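Local coordinates for protein endostatin (Mus musculus, PDB 1KOE) that inhibits angiogenesis as the C-terminal fragment of the collagen XVIII alpha1 chain and binds heparin, at residues F25-Q30 with F40-S45. Numbering follows the deposited sequence.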
loop_
_atom_site.group_PDB
_atom_site.type_symbol
_atom_site.label_atom_id
_atom_site.label_comp_id
_atom_site.label_asym_id
_atom_site.label_seq_id
_atom_site.Cartn_x
_atom_site.Cartn_y
_atom_site.Cartn_z
ATOM N N PHE A 25 9.658 -6.484 5.832
ATOM C CA PHE A 25 10.636 -6.158 6.869
ATOM C C PHE A 25 10.746 -4.623 7.043
ATOM O O PHE A 25 10.919 -4.117 8.160
ATOM C CB PHE A 25 11.998 -6.775 6.536
ATOM C CG PHE A 25 13.028 -6.547 7.593
ATOM C CD1 PHE A 25 12.738 -6.802 8.929
ATOM C CD2 PHE A 25 14.290 -6.091 7.259
ATOM C CE1 PHE A 25 13.712 -6.606 9.933
ATOM C CE2 PHE A 25 15.265 -5.892 8.246
ATOM C CZ PHE A 25 14.974 -6.150 9.581
ATOM N N GLN A 26 10.673 -3.879 5.937
ATOM C CA GLN A 26 10.722 -2.418 6.014
ATOM C C GLN A 26 9.526 -1.906 6.831
ATOM O O GLN A 26 9.695 -1.040 7.692
ATOM C CB GLN A 26 10.750 -1.802 4.613
ATOM C CG GLN A 26 12.110 -1.909 3.940
ATOM C CD GLN A 26 13.211 -1.266 4.778
ATOM O OE1 GLN A 26 13.132 -0.081 5.124
ATOM N NE2 GLN A 26 14.226 -2.055 5.142
ATOM N N CYS A 27 8.331 -2.436 6.560
ATOM C CA CYS A 27 7.134 -2.048 7.309
ATOM C C CYS A 27 7.331 -2.329 8.808
ATOM O O CYS A 27 6.971 -1.509 9.660
ATOM C CB CYS A 27 5.904 -2.807 6.803
ATOM S SG CYS A 27 5.318 -2.272 5.159
ATOM N N PHE A 28 7.892 -3.493 9.117
ATOM C CA PHE A 28 8.161 -3.897 10.501
ATOM C C PHE A 28 9.125 -2.917 11.176
ATOM O O PHE A 28 8.855 -2.399 12.269
ATOM C CB PHE A 28 8.768 -5.314 10.521
ATOM C CG PHE A 28 9.233 -5.761 11.889
ATOM C CD1 PHE A 28 10.528 -5.493 12.321
ATOM C CD2 PHE A 28 8.367 -6.440 12.747
ATOM C CE1 PHE A 28 10.957 -5.889 13.595
ATOM C CE2 PHE A 28 8.794 -6.842 14.029
ATOM C CZ PHE A 28 10.085 -6.560 14.437
ATOM N N GLN A 29 10.253 -2.659 10.520
ATOM C CA GLN A 29 11.265 -1.766 11.065
ATOM C C GLN A 29 10.770 -0.344 11.291
ATOM O O GLN A 29 10.957 0.234 12.376
ATOM C CB GLN A 29 12.490 -1.725 10.152
ATOM C CG GLN A 29 13.366 -2.936 10.291
ATOM C CD GLN A 29 13.964 -3.054 11.703
ATOM O OE1 GLN A 29 15.129 -2.715 11.915
ATOM N NE2 GLN A 29 13.167 -3.525 12.668
ATOM N N GLN A 30 10.098 0.212 10.290
ATOM C CA GLN A 30 9.642 1.584 10.397
ATOM C C GLN A 30 8.521 1.819 11.393
ATOM O O GLN A 30 8.481 2.868 12.053
ATOM C CB GLN A 30 9.345 2.127 9.011
ATOM C CG GLN A 30 10.610 2.144 8.190
ATOM C CD GLN A 30 10.431 2.728 6.801
ATOM O OE1 GLN A 30 9.522 3.524 6.566
ATOM N NE2 GLN A 30 11.317 2.356 5.880
ATOM N N PHE A 40 2.290 -4.613 11.025
ATOM C CA PHE A 40 2.180 -3.991 9.711
ATOM C C PHE A 40 2.805 -4.824 8.617
ATOM O O PHE A 40 3.948 -5.270 8.748
ATOM C CB PHE A 40 2.854 -2.627 9.726
ATOM C CG PHE A 40 2.111 -1.602 10.529
ATOM C CD1 PHE A 40 2.237 -1.564 11.918
ATOM C CD2 PHE A 40 1.282 -0.678 9.901
ATOM C CE1 PHE A 40 1.551 -0.622 12.664
ATOM C CE2 PHE A 40 0.596 0.268 10.649
ATOM C CZ PHE A 40 0.732 0.294 12.031
ATOM N N ARG A 41 2.053 -5.015 7.542
ATOM C CA ARG A 41 2.529 -5.759 6.392
ATOM C C ARG A 41 2.462 -4.857 5.151
ATOM O O ARG A 41 1.687 -3.900 5.117
ATOM C CB ARG A 41 1.693 -7.029 6.222
ATOM C CG ARG A 41 1.901 -8.016 7.376
ATOM C CD ARG A 41 1.687 -9.454 6.970
ATOM N NE ARG A 41 2.502 -9.801 5.812
ATOM C CZ ARG A 41 2.094 -10.582 4.817
ATOM N NH1 ARG A 41 0.866 -11.104 4.846
ATOM N NH2 ARG A 41 2.900 -10.816 3.778
ATOM N N ALA A 42 3.314 -5.110 4.162
ATOM C CA ALA A 42 3.316 -4.303 2.946
ATOM C C ALA A 42 2.010 -4.493 2.181
ATOM O O ALA A 42 1.499 -5.608 2.071
ATOM C CB ALA A 42 4.512 -4.665 2.073
ATOM N N PHE A 43 1.469 -3.377 1.690
ATOM C CA PHE A 43 0.227 -3.307 0.911
ATOM C C PHE A 43 0.588 -3.716 -0.540
ATOM O O PHE A 43 0.712 -2.874 -1.425
ATOM C CB PHE A 43 -0.269 -1.839 0.976
ATOM C CG PHE A 43 -1.633 -1.587 0.353
ATOM C CD1 PHE A 43 -2.812 -1.884 1.049
ATOM C CD2 PHE A 43 -1.734 -1.001 -0.905
ATOM C CE1 PHE A 43 -4.079 -1.584 0.501
ATOM C CE2 PHE A 43 -2.987 -0.697 -1.455
ATOM C CZ PHE A 43 -4.162 -0.989 -0.744
ATOM N N LEU A 44 0.799 -5.007 -0.767
ATOM C CA LEU A 44 1.196 -5.492 -2.083
ATOM C C LEU A 44 0.741 -6.932 -2.262
ATOM O O LEU A 44 0.640 -7.670 -1.280
ATOM C CB LEU A 44 2.742 -5.537 -2.173
ATOM C CG LEU A 44 3.634 -4.304 -1.980
ATOM C CD1 LEU A 44 5.095 -4.695 -1.783
ATOM C CD2 LEU A 44 3.479 -3.386 -3.180
ATOM N N SER A 45 0.415 -7.320 -3.498
ATOM C CA SER A 45 0.131 -8.731 -3.779
ATOM C C SER A 45 1.514 -9.318 -4.123
ATOM O O SER A 45 2.420 -8.585 -4.537
ATOM C CB SER A 45 -0.783 -8.895 -4.995
ATOM O OG SER A 45 -2.142 -8.728 -4.653
#
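Arg41, whose backbone lies against Cys27, forms a salt bridge from NH2 to Asp24 OD2, while its NH1 hydrogen-bonds to Gln49 OE1. Asp24 lies one turn before Cys27 on helix 19-33, and its OD1 accepts a bond from Ala42 N, so one carboxylate ties the helix to two successive residues of strand 40-42.

Across the two segments the contact is van der Waals packing of Cys27 against the strand backbone and the CB atoms of Phe40 and Ala42. The sulfur of Cys27 stands beside its own backbone N, opposite the carbonyl carbon (chi1 -72°), and reaches over the strand backbone. Cys27 SG lies 3.6 Å from Ala42 CA and 4.0 Å from Ala42 CB. Cys27 SG is also 3.9 Å from Arg41 C. Further back, Cys27 CB sits 3.7 Å from Phe40 O and 4.2 Å from Phe40 CB. Only the root of Phe40 packs here. Its CB points to segment 25-30, but the end of the side chain leads away, toward Ala31, His5 and Val7.

On the helix itself, Gln30 NE2 bonds to Gln26 OE1 at 3.1 Å. The bond is bent, with an N-H...O angle of 138°.

The axes of segment 25-30 and strand 40-42 approach to 6.8 Å, with N-to-C directions 146° apart. The disulfide from Cys27 to Cys167 fastens the helix to strand 166-169, the neighbour of strand 40-42. A helix packed on a mixed sheet and disulfide-bonded to one of its strands fits the C-type lectin-like fold of endostatin.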